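PDB 3GWK: ESAT-6-like protein SAG1039 from Streptococcus agalactiae serogroup V, which is of unknown function but belongs to the WXG100 (ESAT-6-like) family, whose small helical-hairpin proteins are typically exported by type VII secretion systems. Local coordinates for residues P10-S24 with E72-E86. Numbering follows the deposited sequence. Where two conformers were deposited one is given.
Sequences PEELRSSAQKYTAGS and EDINQQLLKVADIIE. With SO4 (sulfate ion), chain C.
Glu72 OE1 accepts a hydrogen bond from Thr21 OG1 (2.7 Å) through its syn lone pair, while OE2 of the same carboxylate accepts from Asn75 ND2, which lies above the carboxylate plane, and from Gln76 NE2. Three protein donors should restrict the rotation of the carboxylate. The two segments belong to the helical hairpin of the WXG100 fold: their axes approach to 7.7 Å and run antiparallel at 159°. At the other end, Arg14 grips Glu86 end-on, NH1 to OE2 (2.9 Å, nearly straight at 177°) and NH2 to OE1, and NH2 also reaches Asp83 OD1 at 2.8 Å. The guanidinium is turned 44° from the Glu86 carboxylate, so this is a twisted rather than coplanar pair; water 2 joins Arg14 NE to Asp83 OD1 and Leu79 O. Ala82 CB lies over one guanidinium face, 3.7 Å from Arg14 NE. Between these polar ends the packing is knobs-into-holes. Leu13 enters among Leu78, Val81, Ala82 and Ile85, and Leu78 among Leu13, Ser16, Ala17 and Tyr20. An alanine stands on one side of each close passage: the CA atoms of Pro10 and Ala82, like those of Ala17 and Asn75, are 4.3 Å apart. The Tyr20 hydroxyl bonds to Gln38 OE1 of the second subunit, linking this hairpin to its partner in the dimeric four-helix bundle. With CG2 of Ile74 anti to its backbone N, that methyl makes a CH-pi contact nearly over the centre of the Tyr20 ring, 3.6 Å from the centroid.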
loop_
_atom_site.group_PDB
_atom_site.type_symbol
_atom_site.label_atom_id
_atom_site.label_comp_id
_atom_site.label_asym_id
_atom_site.label_seq_id
_atom_site.Cartn_x
_atom_site.Cartn_y
_atom_site.Cartn_z
ATOM N N PRO A 10 25.501 -7.779 -7.474
ATOM C CA PRO A 10 24.413 -7.572 -8.446
ATOM C C PRO A 10 23.201 -8.442 -8.239
ATOM O O PRO A 10 22.047 -8.033 -8.344
ATOM C CB PRO A 10 25.104 -7.818 -9.812
ATOM C CG PRO A 10 26.564 -7.342 -9.519
ATOM C CD PRO A 10 26.853 -7.819 -8.106
ATOM N N GLU A 11 23.457 -9.698 -7.910
ATOM C CA GLU A 11 22.369 -10.646 -7.689
ATOM C C GLU A 11 21.506 -10.263 -6.459
ATOM O O GLU A 11 20.278 -10.362 -6.480
ATOM C CB GLU A 11 22.996 -12.035 -7.445
ATOM C CG GLU A 11 23.678 -12.605 -8.657
ATOM C CD GLU A 11 24.997 -11.966 -9.132
ATOM O OE1 GLU A 11 25.130 -12.176 -10.368
ATOM O OE2 GLU A 11 25.872 -11.320 -8.393
ATOM N N GLU A 12 22.190 -9.827 -5.414
ATOM C CA GLU A 12 21.472 -9.377 -4.249
ATOM C C GLU A 12 20.670 -8.121 -4.531
ATOM O O GLU A 12 19.540 -7.979 -4.083
ATOM C CB GLU A 12 22.389 -9.130 -3.079
ATOM C CG GLU A 12 22.940 -10.443 -2.487
ATOM C CD GLU A 12 23.974 -10.223 -1.395
ATOM O OE1 GLU A 12 24.840 -9.348 -1.584
ATOM O OE2 GLU A 12 23.939 -10.969 -0.407
ATOM N N LEU A 13 21.258 -7.175 -5.285
ATOM C CA LEU A 13 20.567 -5.970 -5.658
ATOM C C LEU A 13 19.284 -6.325 -6.462
ATOM O O LEU A 13 18.234 -5.765 -6.236
ATOM C CB LEU A 13 21.475 -5.069 -6.473
ATOM C CG LEU A 13 22.579 -4.395 -5.690
ATOM C CD1 LEU A 13 23.684 -3.872 -6.584
ATOM C CD2 LEU A 13 22.046 -3.304 -4.867
ATOM N N ARG A 14 19.370 -7.289 -7.386
ATOM C CA ARG A 14 18.239 -7.710 -8.186
ATOM C C ARG A 14 17.166 -8.383 -7.345
ATOM O O ARG A 14 15.975 -8.161 -7.526
ATOM C CB ARG A 14 18.735 -8.615 -9.327
ATOM C CG ARG A 14 19.493 -7.802 -10.364
ATOM C CD ARG A 14 20.247 -8.715 -11.307
ATOM N NE ARG A 14 20.957 -7.885 -12.296
ATOM C CZ ARG A 14 22.139 -8.192 -12.792
ATOM N NH1 ARG A 14 22.733 -9.315 -12.468
ATOM N NH2 ARG A 14 22.727 -7.320 -13.611
ATOM N N SER A 15 17.593 -9.172 -6.354
ATOM C CA SER A 15 16.600 -9.845 -5.513
ATOM C C SER A 15 15.858 -8.802 -4.638
ATOM O O SER A 15 14.637 -8.855 -4.467
ATOM C CB SER A 15 17.344 -10.758 -4.578
ATOM O OG SER A 15 17.814 -11.842 -5.321
ATOM N N SER A 16 16.579 -7.791 -4.132
ATOM C CA SER A 16 15.938 -6.714 -3.393
ATOM C C SER A 16 15.014 -5.953 -4.275
ATOM O O SER A 16 13.873 -5.689 -3.887
ATOM C CB SER A 16 16.999 -5.833 -2.749
ATOM O OG SER A 16 17.694 -6.467 -1.707
ATOM N N ALA A 17 15.454 -5.613 -5.503
ATOM C CA ALA A 17 14.635 -4.865 -6.419
ATOM C C ALA A 17 13.279 -5.492 -6.636
ATOM O O ALA A 17 12.272 -4.837 -6.704
ATOM C CB ALA A 17 15.376 -4.701 -7.782
ATOM N N GLN A 18 13.260 -6.804 -6.811
ATOM C CA GLN A 18 12.024 -7.504 -7.086
ATOM C C GLN A 18 10.997 -7.261 -5.959
ATOM O O GLN A 18 9.795 -7.150 -6.222
ATOM C CB GLN A 18 12.238 -9.012 -7.258
ATOM C CG GLN A 18 11.020 -9.843 -7.344
ATOM C CD GLN A 18 10.134 -9.494 -8.489
ATOM O OE1 GLN A 18 10.549 -9.076 -9.543
ATOM N NE2 GLN A 18 8.837 -9.656 -8.252
ATOM N N LYS A 19 11.474 -7.217 -4.720
ATOM C CA LYS A 19 10.563 -6.990 -3.570
ATOM C C LYS A 19 9.890 -5.613 -3.735
ATOM O O LYS A 19 8.729 -5.419 -3.368
ATOM C CB LYS A 19 11.341 -7.095 -2.261
ATOM C CG LYS A 19 12.019 -8.459 -2.046
ATOM C CD LYS A 19 12.988 -8.480 -0.866
ATOM C CE LYS A 19 13.986 -9.629 -1.063
ATOM N NZ LYS A 19 14.986 -9.676 0.062
ATOM N N TYR A 20 10.677 -4.605 -4.180
ATOM C CA TYR A 20 10.135 -3.273 -4.308
ATOM C C TYR A 20 9.123 -3.185 -5.441
ATOM O O TYR A 20 8.055 -2.571 -5.273
ATOM C CB TYR A 20 11.250 -2.232 -4.513
ATOM C CG TYR A 20 12.045 -1.949 -3.260
ATOM C CD1 TYR A 20 13.126 -2.717 -2.927
ATOM C CD2 TYR A 20 11.707 -0.900 -2.433
ATOM C CE1 TYR A 20 13.863 -2.471 -1.733
ATOM C CE2 TYR A 20 12.435 -0.650 -1.230
ATOM C CZ TYR A 20 13.474 -1.439 -0.926
ATOM O OH TYR A 20 14.182 -1.208 0.205
ATOM N N THR A 21 9.419 -3.809 -6.572
ATOM C CA THR A 21 8.453 -3.692 -7.643
ATOM C C THR A 21 7.152 -4.488 -7.293
ATOM O O THR A 21 6.047 -4.047 -7.605
ATOM C CB THR A 21 9.009 -4.131 -9.001
ATOM O OG1 THR A 21 8.120 -3.744 -10.026
ATOM C CG2 THR A 21 9.349 -5.559 -9.124
ATOM N N ALA A 22 7.314 -5.679 -6.698
ATOM C CA ALA A 22 6.139 -6.416 -6.323
ATOM C C ALA A 22 5.313 -5.613 -5.308
ATOM O O ALA A 22 4.077 -5.565 -5.391
ATOM C CB ALA A 22 6.533 -7.748 -5.706
ATOM N N GLY A 23 5.964 -4.971 -4.336
ATOM C CA GLY A 23 5.202 -4.175 -3.355
ATOM C C GLY A 23 4.552 -2.986 -3.993
ATOM O O GLY A 23 3.429 -2.628 -3.648
ATOM N N SER A 24 5.221 -2.320 -4.944
ATOM C CA SER A 24 4.629 -1.207 -5.666
ATOM C C SER A 24 3.325 -1.649 -6.321
ATOM O O SER A 24 2.273 -0.987 -6.220
ATOM C CB SER A 24 5.607 -0.700 -6.710
ATOM O OG SER A 24 5.024 0.345 -7.474
ATOM N N GLU A 72 8.662 1.652 -6.988
ATOM C CA GLU A 72 9.062 1.352 -8.337
ATOM C C GLU A 72 10.374 2.087 -8.736
ATOM O O GLU A 72 11.229 1.513 -9.408
ATOM C CB GLU A 72 7.953 1.668 -9.283
ATOM C CG GLU A 72 8.331 1.320 -10.727
ATOM C CD GLU A 72 8.729 -0.189 -10.914
ATOM O OE1 GLU A 72 8.141 -1.043 -10.207
ATOM O OE2 GLU A 72 9.539 -0.502 -11.853
ATOM N N ASP A 73 10.532 3.343 -8.279
ATOM C CA ASP A 73 11.769 4.074 -8.563
ATOM C C ASP A 73 12.923 3.358 -7.943
ATOM O O ASP A 73 14.017 3.231 -8.563
ATOM C CB ASP A 73 11.563 5.506 -7.995
ATOM C CG ASP A 73 12.615 6.500 -8.425
ATOM O OD1 ASP A 73 13.284 6.236 -9.429
ATOM O OD2 ASP A 73 12.754 7.576 -7.810
ATOM N N ILE A 74 12.779 2.845 -6.697
ATOM C CA ILE A 74 13.822 2.134 -6.028
ATOM C C ILE A 74 14.165 0.848 -6.797
ATOM O O ILE A 74 15.335 0.544 -7.037
ATOM C CB ILE A 74 13.529 1.867 -4.547
ATOM C CG1 ILE A 74 13.529 3.170 -3.715
ATOM C CG2 ILE A 74 14.505 0.910 -3.984
ATOM C CD1 ILE A 74 12.982 2.988 -2.304
ATOM N N ASN A 75 13.155 0.093 -7.257
ATOM C CA ASN A 75 13.400 -1.084 -8.121
ATOM C C ASN A 75 14.284 -0.681 -9.300
ATOM O O ASN A 75 15.309 -1.310 -9.563
ATOM C CB ASN A 75 12.065 -1.576 -8.608
ATOM C CG ASN A 75 12.204 -2.618 -9.678
ATOM O OD1 ASN A 75 12.904 -3.624 -9.490
ATOM N ND2 ASN A 75 11.578 -2.405 -10.808
ATOM N N GLN A 76 13.933 0.381 -9.992
ATOM C CA GLN A 76 14.698 0.766 -11.188
ATOM C C GLN A 76 16.109 1.135 -10.797
ATOM O O GLN A 76 17.033 0.747 -11.553
ATOM C CB GLN A 76 14.051 1.970 -11.812
ATOM C CG GLN A 76 12.704 1.639 -12.468
ATOM C CD GLN A 76 12.820 0.617 -13.590
ATOM O OE1 GLN A 76 13.766 0.684 -14.378
ATOM N NE2 GLN A 76 11.901 -0.362 -13.629
ATOM N N GLN A 77 16.323 1.839 -9.723
ATOM C CA GLN A 77 17.696 2.226 -9.339
ATOM C C GLN A 77 18.515 1.008 -9.050
ATOM O O GLN A 77 19.665 0.923 -9.487
ATOM C CB GLN A 77 17.725 3.124 -8.098
ATOM C CG GLN A 77 16.953 4.420 -8.141
ATOM C CD GLN A 77 17.122 5.085 -9.407
ATOM O OE1 GLN A 77 18.291 5.418 -9.837
ATOM N NE2 GLN A 77 16.007 5.245 -10.127
ATOM N N LEU A 78 17.957 0.067 -8.273
ATOM C CA LEU A 78 18.718 -1.102 -7.865
ATOM C C LEU A 78 19.064 -1.957 -9.082
ATOM O O LEU A 78 20.181 -2.461 -9.212
ATOM C CB LEU A 78 17.960 -1.955 -6.853
ATOM C CG LEU A 78 17.696 -1.236 -5.518
ATOM C CD1 LEU A 78 16.869 -2.109 -4.666
ATOM C CD2 LEU A 78 19.010 -0.833 -4.852
ATOM N N LEU A 79 18.131 -2.118 -10.042
ATOM C CA LEU A 79 18.407 -2.868 -11.277
ATOM C C LEU A 79 19.509 -2.195 -12.071
ATOM O O LEU A 79 20.409 -2.864 -12.612
ATOM C CB LEU A 79 17.151 -2.987 -12.151
ATOM C CG LEU A 79 16.021 -3.807 -11.582
ATOM C CD1 LEU A 79 14.854 -3.798 -12.542
ATOM C CD2 LEU A 79 16.459 -5.267 -11.314
ATOM N N LYS A 80 19.439 -0.882 -12.201
ATOM C CA LYS A 80 20.453 -0.170 -12.995
ATOM C C LYS A 80 21.817 -0.255 -12.372
ATOM O O LYS A 80 22.819 -0.415 -13.067
ATOM C CB LYS A 80 19.977 1.235 -13.247
ATOM C CG LYS A 80 18.806 1.219 -14.247
ATOM C CD LYS A 80 18.099 2.533 -14.373
ATOM C CE LYS A 80 16.821 2.450 -15.250
ATOM N NZ LYS A 80 17.187 2.179 -16.659
ATOM N N VAL A 81 21.880 -0.084 -11.056
ATOM C CA VAL A 81 23.140 -0.184 -10.327
ATOM C C VAL A 81 23.703 -1.622 -10.476
ATOM O O VAL A 81 24.884 -1.758 -10.719
ATOM C CB VAL A 81 22.975 0.270 -8.906
ATOM C CG1 VAL A 81 24.180 -0.068 -8.059
ATOM C CG2 VAL A 81 22.673 1.735 -8.853
ATOM N N ALA A 82 22.848 -2.632 -10.342
ATOM C CA ALA A 82 23.293 -3.994 -10.494
ATOM C C ALA A 82 23.954 -4.200 -11.868
ATOM O O ALA A 82 25.011 -4.799 -11.990
ATOM C CB ALA A 82 22.148 -4.977 -10.338
ATOM N N ASP A 83 23.307 -3.660 -12.936
ATOM C CA ASP A 83 23.881 -3.831 -14.272
ATOM C C ASP A 83 25.224 -3.149 -14.393
ATOM O O ASP A 83 26.181 -3.655 -14.992
ATOM C CB ASP A 83 22.960 -3.225 -15.330
ATOM C CG ASP A 83 21.773 -4.115 -15.688
ATOM O OD1 ASP A 83 21.787 -5.268 -15.306
ATOM O OD2 ASP A 83 20.865 -3.619 -16.345
ATOM N N ILE A 84 25.341 -1.949 -13.814
ATOM C CA ILE A 84 26.639 -1.219 -13.884
ATOM C C ILE A 84 27.722 -1.978 -13.135
ATOM O O ILE A 84 28.876 -2.086 -13.622
ATOM C CB ILE A 84 26.485 0.210 -13.343
ATOM C CG1 ILE A 84 25.587 1.043 -14.280
ATOM C CG2 ILE A 84 27.815 0.869 -13.163
ATOM C CD1 ILE A 84 25.010 2.283 -13.645
ATOM N N ILE A 85 27.394 -2.503 -11.975
ATOM C CA ILE A 85 28.389 -3.254 -11.222
ATOM C C ILE A 85 28.772 -4.539 -11.983
ATOM O O ILE A 85 29.974 -4.870 -12.082
ATOM C CB ILE A 85 27.927 -3.576 -9.800
ATOM C CG1 ILE A 85 27.757 -2.271 -9.042
ATOM C CG2 ILE A 85 28.867 -4.516 -9.098
ATOM C CD1 ILE A 85 27.155 -2.424 -7.635
ATOM N N GLU A 86 27.804 -5.282 -12.487
ATOM C CA GLU A 86 28.117 -6.513 -13.210
ATOM C C GLU A 86 29.023 -6.227 -14.417
ATOM O O GLU A 86 30.003 -6.969 -14.654
ATOM C CB GLU A 86 26.830 -7.128 -13.668
ATOM C CG GLU A 86 26.998 -8.421 -14.396
ATOM C CD GLU A 86 25.611 -9.067 -14.497
ATOM O OE1 GLU A 86 24.836 -8.478 -15.213
ATOM O OE2 GLU A 86 25.271 -9.955 -13.651
HETATM S S SO4 C . 15.627 6.328 -13.886
HETATM O O1 SO4 C . 14.609 5.248 -13.698
HETATM O O2 SO4 C . 16.787 5.764 -14.579
HETATM O O3 SO4 C . 15.067 7.485 -14.620
HETATM O O4 SO4 C . 16.056 6.811 -12.611
HETATM O O HOH W 1 26.810 -10.739 -11.493
HETATM O O HOH W 2 19.737 -5.529 -13.251
HETATM O O HOH W 3 5.351 -0.797 -10.507
#